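Mersacidin decarboxylase (Bacillus sp., PDB 1P3Y) catalyses the oxidative decarboxylation of the C-terminal cysteine of the lantibiotic mersacidin to an aminoenethiol, using one FAD per subunit of a homododecamer. Local coordinates at residues A[42-45]-A[46-50]; A[92-95]-A[96-100]; A[103-106]-A[107-110]. One frame throughout, in Å; residues are numbered along the deposited sequence.

Contact 1 (A[42-45]-A[46-50]). With FAD (flavin-adenine dinucleotide), chain B.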
loop_
_atom_site.group_PDB
_atom_site.type_symbol
_atom_site.label_atom_id
_atom_site.label_comp_id
_atom_site.label_asym_id
_atom_site.label_seq_id
_atom_site.Cartn_x
_atom_site.Cartn_y
_atom_site.Cartn_z
ATOM N N MET A 42 -3.191 -17.915 19.841
ATOM C CA MET A 42 -2.508 -16.737 20.397
ATOM C C MET A 42 -3.299 -15.433 20.348
ATOM O O MET A 42 -4.241 -15.288 19.584
ATOM C CB MET A 42 -1.193 -16.506 19.642
ATOM C CG MET A 42 -0.380 -17.785 19.336
ATOM S SD MET A 42 1.221 -17.442 18.501
ATOM C CE MET A 42 2.030 -16.294 19.699
ATOM N N THR A 43 -2.904 -14.479 21.176
ATOM C CA THR A 43 -3.516 -13.157 21.164
ATOM C C THR A 43 -2.535 -12.317 20.328
ATOM O O THR A 43 -1.360 -12.691 20.127
ATOM C CB THR A 43 -3.584 -12.498 22.577
ATOM O OG1 THR A 43 -2.253 -12.272 23.070
ATOM C CG2 THR A 43 -4.321 -13.368 23.554
ATOM N N LYS A 44 -3.019 -11.173 19.872
ATOM C CA LYS A 44 -2.248 -10.237 19.069
ATOM C C LYS A 44 -0.915 -9.838 19.733
ATOM O O LYS A 44 0.140 -9.843 19.086
ATOM C CB LYS A 44 -3.127 -8.995 18.798
ATOM C CG LYS A 44 -2.558 -7.985 17.808
ATOM C CD LYS A 44 -1.644 -6.952 18.479
ATOM C CE LYS A 44 -1.200 -5.854 17.491
ATOM N NZ LYS A 44 -0.538 -6.436 16.263
ATOM N N THR A 45 -0.957 -9.483 21.015
ATOM C CA THR A 45 0.267 -9.086 21.714
ATOM C C THR A 45 1.284 -10.215 21.762
ATOM O O THR A 45 2.489 -9.989 21.583
ATOM C CB THR A 45 -0.033 -8.639 23.131
ATOM O OG1 THR A 45 -1.098 -7.693 23.092
ATOM C CG2 THR A 45 1.202 -7.985 23.761
ATOM N N ALA A 46 0.802 -11.436 22.002
ATOM C CA ALA A 46 1.689 -12.595 22.019
ATOM C C ALA A 46 2.401 -12.730 20.651
ATOM O O ALA A 46 3.627 -12.950 20.604
ATOM C CB ALA A 46 0.899 -13.853 22.334
ATOM N N GLU A 47 1.651 -12.578 19.549
ATOM C CA GLU A 47 2.253 -12.683 18.217
ATOM C C GLU A 47 3.291 -11.617 17.932
ATOM O O GLU A 47 4.260 -11.894 17.217
ATOM C CB GLU A 47 1.212 -12.622 17.117
ATOM C CG GLU A 47 0.656 -13.946 16.735
ATOM C CD GLU A 47 -0.258 -13.847 15.526
ATOM O OE1 GLU A 47 0.253 -13.763 14.379
ATOM O OE2 GLU A 47 -1.492 -13.839 15.737
ATOM N N ASP A 48 3.091 -10.405 18.457
ATOM C CA ASP A 48 4.066 -9.334 18.232
ATOM C C ASP A 48 5.375 -9.669 18.932
ATOM O O ASP A 48 6.457 -9.242 18.498
ATOM C CB ASP A 48 3.577 -7.973 18.758
ATOM C CG ASP A 48 2.404 -7.422 17.976
ATOM O OD1 ASP A 48 2.265 -7.794 16.789
ATOM O OD2 ASP A 48 1.628 -6.605 18.543
ATOM N N LEU A 49 5.274 -10.404 20.035
ATOM C CA LEU A 49 6.459 -10.801 20.791
ATOM C C LEU A 49 7.156 -11.982 20.126
ATOM O O LEU A 49 8.384 -11.962 19.948
ATOM C CB LEU A 49 6.079 -11.168 22.225
ATOM C CG LEU A 49 5.822 -9.926 23.078
ATOM C CD1 LEU A 49 5.212 -10.286 24.422
ATOM C CD2 LEU A 49 7.133 -9.201 23.264
ATOM N N ILE A 50 6.371 -13.001 19.766
ATOM C CA ILE A 50 6.908 -14.192 19.122
ATOM C C ILE A 50 5.921 -14.606 18.027
ATOM O O ILE A 50 4.789 -15.008 18.296
ATOM C CB ILE A 50 7.141 -15.335 20.173
ATOM C CG1 ILE A 50 7.875 -16.505 19.521
ATOM C CG2 ILE A 50 5.806 -15.803 20.794
ATOM C CD1 ILE A 50 8.225 -17.638 20.506
HETATM P PA FAD B . -4.575 -8.624 23.280
HETATM O O1A FAD B . -3.206 -8.907 22.671
HETATM O O2A FAD B . -5.800 -9.164 22.567
HETATM O O5B FAD B . -4.821 -7.013 23.470
HETATM C C5B FAD B . -3.756 -6.016 23.447
HETATM C C4B FAD B . -3.622 -5.355 22.080
HETATM O O4B FAD B . -4.217 -6.179 21.083
HETATM C C3B FAD B . -4.331 -3.995 21.949
HETATM O O3B FAD B . -3.292 -3.059 21.680
HETATM C C2B FAD B . -5.314 -4.214 20.845
HETATM O O2B FAD B . -5.683 -3.153 20.010
HETATM C C1B FAD B . -4.714 -5.371 20.051
HETATM N N9A FAD B . -5.609 -6.260 19.240
HETATM C C8A FAD B . -6.599 -7.259 19.639
HETATM N N7A FAD B . -7.206 -7.854 18.637
HETATM C C5A FAD B . -6.629 -7.264 17.466
HETATM C C6A FAD B . -6.837 -7.437 16.042
HETATM N N6A FAD B . -7.712 -8.325 15.542
HETATM N N1A FAD B . -6.075 -6.629 15.143
HETATM C C2A FAD B . -5.172 -5.707 15.598
HETATM N N3A FAD B . -4.890 -5.477 16.977
HETATM C C4A FAD B . -5.724 -6.342 17.823
HETATM N N1 FAD B . 0.203 -8.012 30.847
HETATM C C2 FAD B . 0.079 -8.989 31.826
HETATM O O2 FAD B . -0.993 -9.104 32.480
HETATM N N3 FAD B . 1.161 -9.848 32.077
HETATM C C4 FAD B . 2.435 -9.811 31.393
HETATM O O4 FAD B . 3.368 -10.644 31.712
HETATM C C4X FAD B . 2.522 -8.831 30.407
HETATM N N5 FAD B . 3.761 -8.772 29.678
HETATM C C5X FAD B . 3.868 -7.796 28.637
HETATM C C6 FAD B . 5.075 -7.693 27.879
HETATM C C7 FAD B . 5.262 -6.731 26.801
HETATM C C7M FAD B . 6.616 -6.720 26.036
HETATM C C8 FAD B . 4.141 -5.818 26.487
HETATM C C8M FAD B . 4.187 -4.774 25.390
HETATM C C9 FAD B . 2.935 -5.879 27.204
HETATM C C9A FAD B . 2.748 -6.838 28.283
HETATM N N10 FAD B . 1.513 -6.998 29.128
HETATM C C10 FAD B . 1.406 -7.957 30.147
HETATM C "C1'" FAD B . 0.418 -6.119 28.842
HETATM C "C2'" FAD B . -0.707 -6.663 28.040
HETATM O "O2'" FAD B . -0.157 -7.077 26.709
HETATM C "C3'" FAD B . -1.748 -5.632 27.804
HETATM O "O3'" FAD B . -2.594 -5.439 28.958
HETATM C "C4'" FAD B . -2.688 -5.934 26.602
HETATM O "O4'" FAD B . -3.607 -4.797 26.463
HETATM C "C5'" FAD B . -3.524 -7.183 26.739
HETATM O "O5'" FAD B . -2.805 -8.331 26.261
HETATM P P FAD B . -3.539 -9.667 25.854
HETATM O O1P FAD B . -2.483 -10.591 25.425
HETATM O O2P FAD B . -4.401 -10.112 27.007
HETATM O O3P FAD B . -4.613 -9.215 24.733
#
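The side-chain oxygen of Thr43, OG1, is held between a helix end and the FAD. It donates to FAD O1P at 2.9 Å. It also takes a weak bond from Ala46 N, which makes Thr43 the N-cap of helix 44-49. With chi1 at 64°, OG1 sits between the backbone N and the carbonyl carbon, where it can serve both partners. Two residues on, Thr45 holds the other phosphate. Its N donates to FAD O1A at 2.9 Å. Its hydroxyl also points to O1A, over a distance too short to be taken at face value. The helix thus presents its N-terminal end to the pyrophosphate, a charge arrangement that probably favours binding.

Lys44 has two tasks. Its CG lies over one face of the adenine, 3.5 Å from FAD N3A. The chain then bends at chi2 (-87°) and again at chi4, which carries NZ forward along the helix, one turn on, to Asp48. There NZ meets both carboxylate oxygens, with Asp48 OD2 at 3.1 Å and OD1 at 3.2 Å, the latter through its syn lone pair. At the far end of the helix, Leu49 CD2 rests 3.8 Å from the flavin methyl C7M.

The apolar side belongs to Met42. Its bent end folds under the helix, with CE 3.8 Å from Ala46 CB and 4.0 Å from Ile50 CG2. Met42 closes strand 37-42 and pairs through its backbone with Tyr63 of strand 61-63, while its side chain also touches Ala52 and Val55 of helix 52-55.

Contact 2 (A[92-95]-A[96-100]). With FAD (flavin-adenine dinucleotide), chain B.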
loop_
_atom_site.group_PDB
_atom_site.type_symbol
_atom_site.label_atom_id
_atom_site.label_comp_id
_atom_site.label_asym_id
_atom_site.label_seq_id
_atom_site.Cartn_x
_atom_site.Cartn_y
_atom_site.Cartn_z
ATOM N N ALA A 92 -3.358 -10.230 32.980
ATOM C CA ALA A 92 -4.376 -9.711 33.877
ATOM C C ALA A 92 -5.614 -9.506 32.992
ATOM O O ALA A 92 -6.745 -9.847 33.364
ATOM C CB ALA A 92 -3.923 -8.386 34.481
ATOM N N ASN A 93 -5.373 -8.966 31.801
ATOM C CA ASN A 93 -6.432 -8.702 30.842
ATOM C C ASN A 93 -7.281 -9.950 30.560
ATOM O O ASN A 93 -8.499 -9.921 30.729
ATOM C CB ASN A 93 -5.835 -8.156 29.535
ATOM C CG ASN A 93 -6.884 -7.981 28.459
ATOM O OD1 ASN A 93 -7.853 -7.230 28.641
ATOM N ND2 ASN A 93 -6.715 -8.691 27.334
ATOM N N ILE A 94 -6.651 -11.042 30.131
ATOM C CA ILE A 94 -7.395 -12.272 29.852
ATOM C C ILE A 94 -8.173 -12.739 31.104
ATOM O O ILE A 94 -9.326 -13.187 30.996
ATOM C CB ILE A 94 -6.430 -13.386 29.312
ATOM C CG1 ILE A 94 -6.683 -13.608 27.806
ATOM C CG2 ILE A 94 -6.531 -14.660 30.122
ATOM C CD1 ILE A 94 -8.098 -13.788 27.386
ATOM N N LEU A 95 -7.554 -12.623 32.286
ATOM C CA LEU A 95 -8.227 -12.998 33.532
ATOM C C LEU A 95 -9.458 -12.109 33.700
ATOM O O LEU A 95 -10.551 -12.613 34.003
ATOM C CB LEU A 95 -7.304 -12.825 34.751
ATOM C CG LEU A 95 -6.070 -13.748 34.776
ATOM C CD1 LEU A 95 -5.189 -13.426 35.977
ATOM C CD2 LEU A 95 -6.500 -15.215 34.791
ATOM N N GLY A 96 -9.286 -10.795 33.495
ATOM C CA GLY A 96 -10.405 -9.870 33.625
ATOM C C GLY A 96 -11.508 -10.112 32.593
ATOM O O GLY A 96 -12.712 -9.959 32.867
ATOM N N GLN A 97 -11.119 -10.514 31.391
ATOM C CA GLN A 97 -12.124 -10.736 30.375
ATOM C C GLN A 97 -12.906 -11.999 30.661
ATOM O O GLN A 97 -14.146 -11.989 30.638
ATOM C CB GLN A 97 -11.496 -10.808 28.965
ATOM C CG GLN A 97 -11.332 -9.440 28.285
ATOM C CD GLN A 97 -10.817 -9.525 26.844
ATOM O OE1 GLN A 97 -11.479 -10.072 25.963
ATOM N NE2 GLN A 97 -9.632 -8.979 26.611
ATOM N N THR A 98 -12.185 -13.079 30.944
ATOM C CA THR A 98 -12.842 -14.359 31.169
ATOM C C THR A 98 -13.672 -14.357 32.449
ATOM O O THR A 98 -14.788 -14.889 32.480
ATOM C CB THR A 98 -11.816 -15.513 31.187
ATOM O OG1 THR A 98 -10.719 -15.159 32.036
ATOM C CG2 THR A 98 -11.298 -15.783 29.768
ATOM N N ALA A 99 -13.143 -13.728 33.491
ATOM C CA ALA A 99 -13.857 -13.661 34.754
ATOM C C ALA A 99 -15.199 -12.972 34.582
ATOM O O ALA A 99 -16.158 -13.297 35.282
ATOM C CB ALA A 99 -13.028 -12.912 35.791
ATOM N N ASN A 100 -15.281 -12.039 33.640
ATOM C CA ASN A 100 -16.519 -11.286 33.445
ATOM C C ASN A 100 -17.357 -11.577 32.218
ATOM O O ASN A 100 -18.320 -10.852 31.935
ATOM C CB ASN A 100 -16.208 -9.800 33.533
ATOM C CG ASN A 100 -15.699 -9.422 34.903
ATOM O OD1 ASN A 100 -16.428 -9.553 35.892
ATOM N ND2 ASN A 100 -14.444 -8.976 34.985
HETATM P PA FAD B . -4.575 -8.624 23.280
HETATM O O1A FAD B . -3.206 -8.907 22.671
HETATM O O2A FAD B . -5.800 -9.164 22.567
HETATM O O5B FAD B . -4.821 -7.013 23.470
HETATM C C5B FAD B . -3.756 -6.016 23.447
HETATM C C4B FAD B . -3.622 -5.355 22.080
HETATM O O4B FAD B . -4.217 -6.179 21.083
HETATM C C3B FAD B . -4.331 -3.995 21.949
HETATM O O3B FAD B . -3.292 -3.059 21.680
HETATM C C2B FAD B . -5.314 -4.214 20.845
HETATM O O2B FAD B . -5.683 -3.153 20.010
HETATM C C1B FAD B . -4.714 -5.371 20.051
HETATM N N9A FAD B . -5.609 -6.260 19.240
HETATM C C8A FAD B . -6.599 -7.259 19.639
HETATM N N7A FAD B . -7.206 -7.854 18.637
HETATM C C5A FAD B . -6.629 -7.264 17.466
HETATM C C6A FAD B . -6.837 -7.437 16.042
HETATM N N6A FAD B . -7.712 -8.325 15.542
HETATM N N1A FAD B . -6.075 -6.629 15.143
HETATM C C2A FAD B . -5.172 -5.707 15.598
HETATM N N3A FAD B . -4.890 -5.477 16.977
HETATM C C4A FAD B . -5.724 -6.342 17.823
HETATM N N1 FAD B . 0.203 -8.012 30.847
HETATM C C2 FAD B . 0.079 -8.989 31.826
HETATM O O2 FAD B . -0.993 -9.104 32.480
HETATM N N3 FAD B . 1.161 -9.848 32.077
HETATM C C4 FAD B . 2.435 -9.811 31.393
HETATM O O4 FAD B . 3.368 -10.644 31.712
HETATM C C4X FAD B . 2.522 -8.831 30.407
HETATM N N5 FAD B . 3.761 -8.772 29.678
HETATM C C5X FAD B . 3.868 -7.796 28.637
HETATM C C6 FAD B . 5.075 -7.693 27.879
HETATM C C7 FAD B . 5.262 -6.731 26.801
HETATM C C7M FAD B . 6.616 -6.720 26.036
HETATM C C8 FAD B . 4.141 -5.818 26.487
HETATM C C8M FAD B . 4.187 -4.774 25.390
HETATM C C9 FAD B . 2.935 -5.879 27.204
HETATM C C9A FAD B . 2.748 -6.838 28.283
HETATM N N10 FAD B . 1.513 -6.998 29.128
HETATM C C10 FAD B . 1.406 -7.957 30.147
HETATM C "C1'" FAD B . 0.418 -6.119 28.842
HETATM C "C2'" FAD B . -0.707 -6.663 28.040
HETATM O "O2'" FAD B . -0.157 -7.077 26.709
HETATM C "C3'" FAD B . -1.748 -5.632 27.804
HETATM O "O3'" FAD B . -2.594 -5.439 28.958
HETATM C "C4'" FAD B . -2.688 -5.934 26.602
HETATM O "O4'" FAD B . -3.607 -4.797 26.463
HETATM C "C5'" FAD B . -3.524 -7.183 26.739
HETATM O "O5'" FAD B . -2.805 -8.331 26.261
HETATM P P FAD B . -3.539 -9.667 25.854
HETATM O O1P FAD B . -2.483 -10.591 25.425
HETATM O O2P FAD B . -4.401 -10.112 27.007
HETATM O O3P FAD B . -4.613 -9.215 24.733
#
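Asn93 and Gln97 stand one turn apart on helix 92-99, which follows strand 84-90 of the Rossmann-like parallel sheet. The N-terminal end of this helix faces the FAD. Ala92 N points to the flavin carbonyl oxygen O2 at 2.7 Å and in a nearly straight line. The helix end would probably help to draw negative charge toward that oxygen. Asn93 ND2 reaches the phosphate oxygen O2P of the FAD, also at 2.7 Å. Its CG is anti to the backbone N (chi1 175°), which carries the amide out beside the phosphate.

The link between the two amides is looser. Gln97 NE2 gives only a weak bond to Asn93 OD1, at 3.2 Å, and the amide planes are turned 59° apart. Each amide has a further partner. Gln97 OE1 accepts from Met104 N of the same chain, and Asn93 OD1 from Ala103 N of a neighbouring subunit.

The tighter part faces the core of the same subunit. Ile94 O takes two bonds from Thr98, one from N at 2.9 Å and one from OG1 at 2.6 Å, and the donors come from opposite faces of the carbonyl plane. The Thr98 hydroxyl is thereby satisfied within the helix. Next to it, Leu95 is buried against Phe120 and Pro122 of strand 119-122 and against Ile138 and Leu141 of helix 132-144.

Asn100, the first residue past the helix, is partly exposed, though it packs on Asn100 of neighbouring subunits. The bonds from its N to Gly96 O and Gln97 O are weak. Its side chain turns back instead, and Asn100 ND2 meets Gly96 O at 2.9 Å, in the carbonyl plane and on a lone pair.

Contact 3 (A[103-106]-A[107-110]). With FAD (flavin-adenine dinucleotide), chain C.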
loop_
_atom_site.group_PDB
_atom_site.type_symbol
_atom_site.label_atom_id
_atom_site.label_comp_id
_atom_site.label_asym_id
_atom_site.label_seq_id
_atom_site.Cartn_x
_atom_site.Cartn_y
_atom_site.Cartn_z
ATOM N N ALA A 103 -15.357 -11.301 25.733
ATOM C CA ALA A 103 -14.479 -12.036 24.848
ATOM C C ALA A 103 -14.201 -11.229 23.583
ATOM O O ALA A 103 -14.916 -11.346 22.573
ATOM C CB ALA A 103 -15.094 -13.399 24.515
ATOM N N MET A 104 -13.155 -10.404 23.667
ATOM C CA MET A 104 -12.738 -9.541 22.563
ATOM C C MET A 104 -11.643 -10.131 21.675
ATOM O O MET A 104 -11.209 -9.492 20.726
ATOM C CB MET A 104 -12.298 -8.168 23.087
ATOM C CG MET A 104 -13.450 -7.181 23.292
ATOM S SD MET A 104 -14.447 -6.902 21.749
ATOM C CE MET A 104 -13.541 -5.565 20.962
ATOM N N ASN A 105 -11.174 -11.331 21.996
ATOM C CA ASN A 105 -10.184 -12.000 21.163
ATOM C C ASN A 105 -10.494 -13.483 21.196
ATOM O O ASN A 105 -11.308 -13.941 22.022
ATOM C CB ASN A 105 -8.725 -11.724 21.585
ATOM C CG ASN A 105 -8.453 -11.983 23.059
ATOM O OD1 ASN A 105 -8.935 -12.957 23.655
ATOM N ND2 ASN A 105 -7.643 -11.111 23.651
ATOM N N LEU A 106 -9.857 -14.229 20.299
ATOM C CA LEU A 106 -10.125 -15.644 20.187
ATOM C C LEU A 106 -9.804 -16.410 21.476
ATOM O O LEU A 106 -10.557 -17.309 21.863
ATOM C CB LEU A 106 -9.384 -16.200 18.959
ATOM C CG LEU A 106 -9.648 -17.634 18.483
ATOM C CD1 LEU A 106 -11.106 -17.855 18.147
ATOM C CD2 LEU A 106 -8.780 -17.901 17.278
ATOM N N VAL A 107 -8.721 -16.037 22.160
ATOM C CA VAL A 107 -8.332 -16.723 23.404
ATOM C C VAL A 107 -9.457 -16.697 24.449
ATOM O O VAL A 107 -9.819 -17.726 25.018
ATOM C CB VAL A 107 -7.035 -16.100 23.999
ATOM C CG1 VAL A 107 -6.795 -16.617 25.424
ATOM C CG2 VAL A 107 -5.832 -16.451 23.091
ATOM N N ALA A 108 -10.021 -15.521 24.675
ATOM C CA ALA A 108 -11.106 -15.364 25.626
ATOM C C ALA A 108 -12.411 -16.003 25.136
ATOM O O ALA A 108 -13.206 -16.513 25.925
ATOM C CB ALA A 108 -11.332 -13.863 25.915
ATOM N N THR A 109 -12.639 -15.962 23.834
ATOM C CA THR A 109 -13.850 -16.524 23.265
ATOM C C THR A 109 -13.829 -18.048 23.402
ATOM O O THR A 109 -14.834 -18.691 23.735
ATOM C CB THR A 109 -13.974 -16.143 21.748
ATOM O OG1 THR A 109 -14.008 -14.714 21.609
ATOM C CG2 THR A 109 -15.261 -16.722 21.145
ATOM N N THR A 110 -12.669 -18.625 23.135
ATOM C CA THR A 110 -12.521 -20.057 23.218
ATOM C C THR A 110 -12.863 -20.561 24.611
ATOM O O THR A 110 -13.417 -21.650 24.755
ATOM C CB THR A 110 -11.098 -20.460 22.825
ATOM O OG1 THR A 110 -10.864 -20.024 21.474
ATOM C CG2 THR A 110 -10.913 -21.979 22.929
HETATM P PA FAD C . -16.276 -7.376 17.832
HETATM O O1A FAD C . -16.575 -7.764 16.388
HETATM O O2A FAD C . -16.184 -5.900 18.170
HETATM O O5B FAD C . -14.879 -8.059 18.355
HETATM C C5B FAD C . -14.226 -9.187 17.700
HETATM C C4B FAD C . -13.104 -8.736 16.772
HETATM O O4B FAD C . -13.285 -7.368 16.422
HETATM C C3B FAD C . -11.693 -8.809 17.382
HETATM O O3B FAD C . -10.986 -9.742 16.571
HETATM C C2B FAD C . -11.209 -7.397 17.325
HETATM O O2B FAD C . -9.845 -7.125 17.174
HETATM C C1B FAD C . -12.032 -6.779 16.198
HETATM N N9A FAD C . -12.281 -5.300 16.183
HETATM C C8A FAD C . -13.109 -4.450 17.038
HETATM N N7A FAD C . -13.083 -3.173 16.725
HETATM C C5A FAD C . -12.204 -3.099 15.596
HETATM C C6A FAD C . -11.717 -2.014 14.766
HETATM N N6A FAD C . -12.099 -0.739 14.946
HETATM N N1A FAD C . -10.799 -2.324 13.716
HETATM C C2A FAD C . -10.376 -3.606 13.489
HETATM N N3A FAD C . -10.809 -4.736 14.243
HETATM C C4A FAD C . -11.739 -4.321 15.302
HETATM N N1 FAD C . -19.941 -15.384 19.531
HETATM C C2 FAD C . -21.183 -15.461 20.148
HETATM O O2 FAD C . -21.318 -15.113 21.352
HETATM N N3 FAD C . -22.284 -15.929 19.414
HETATM C C4 FAD C . -22.249 -16.356 18.032
HETATM O O4 FAD C . -23.323 -16.781 17.456
HETATM C C4X FAD C . -20.994 -16.251 17.437
HETATM N N5 FAD C . -20.913 -16.637 16.054
HETATM C C5X FAD C . -19.643 -16.511 15.407
HETATM C C6 FAD C . -19.503 -16.877 14.033
HETATM C C7 FAD C . -18.249 -16.774 13.301
HETATM C C7M FAD C . -18.220 -17.190 11.803
HETATM C C8 FAD C . -17.065 -16.266 14.029
HETATM C C8M FAD C . -15.698 -16.096 13.398
HETATM C C9 FAD C . -17.149 -15.893 15.380
HETATM C C9A FAD C . -18.403 -15.999 16.112
HETATM N N10 FAD C . -18.622 -15.641 17.558
HETATM C C10 FAD C . -19.867 -15.762 18.192
HETATM C "C1'" FAD C . -17.485 -15.153 18.280
HETATM C "C2'" FAD C . -17.382 -13.685 18.486
HETATM O "O2'" FAD C . -17.315 -13.042 17.134
HETATM C "C3'" FAD C . -16.144 -13.330 19.223
HETATM O "O3'" FAD C . -16.266 -13.573 20.640
HETATM C "C4'" FAD C . -15.702 -11.848 19.057
HETATM O "O4'" FAD C . -14.439 -11.680 19.785
HETATM C "C5'" FAD C . -16.675 -10.824 19.589
HETATM O "O5'" FAD C . -17.649 -10.481 18.590
HETATM P P FAD C . -18.495 -9.152 18.669
HETATM O O1P FAD C . -19.366 -9.159 17.488
HETATM O O2P FAD C . -19.177 -9.097 20.013
HETATM O O3P FAD C . -17.393 -7.973 18.757
#
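Thr109 OG1 joins the start of helix 106-113 to an FAD bound mainly by a neighbouring subunit. It accepts from the ribityl hydroxyl O3' of that FAD at 2.7 Å and donates to Asn105 O at 2.8 Å. It approaches Asn105 O from well above the carbonyl plane, 50° out of it. Thr109 N donates to the same oxygen within the plane. Ala103 O receives the next ribityl hydroxyl, O4' of the FAD, at 2.8 Å.

Asn105 is the N-cap. With chi1 at 52°, its side chain folds over the first turn of the helix, and OD1 accepts from Ala108 N at 3.0 Å. Its ND2 goes to a phosphate oxygen of a different FAD. Thr110, the residue after Thr109, repeats the pattern, with OG1 and N both bonded to Leu106 O.

Ala103 CB lies 4.0 Å from Ala108 CB. Leu106 and Thr110 reach Ile78 of helix 75-81, and Thr109 touches the active-site His75 of the same helix.

With Ala103 and Thr109 on one FAD and Asn105 on another, this stretch serves two cofactors, which implies that each FAD site is completed across a subunit boundary.

Overall arrangement
All three contacts are local. Each closes one or two helical turns, and they follow in series, so none nests in or crosses another. Contact 1 comes first, where strand 37-42 passes into helix 44-49. Contact 2 runs along helix 92-99, after strand 84-90. Contact 3 follows after a gap of two residues, where the loop enters helix 106-113. Contacts 1 and 2 do not touch, their nearest atoms being about 5 Å apart, but both bind the same FAD. Contact 3 meets both. Val107 CG2 packs on Thr43 CG2 at 3.5 Å, and Ala108 CB on Ile94 CD1 at 3.6 Å. The three helix starts thus gather near the cofactors, between subunits.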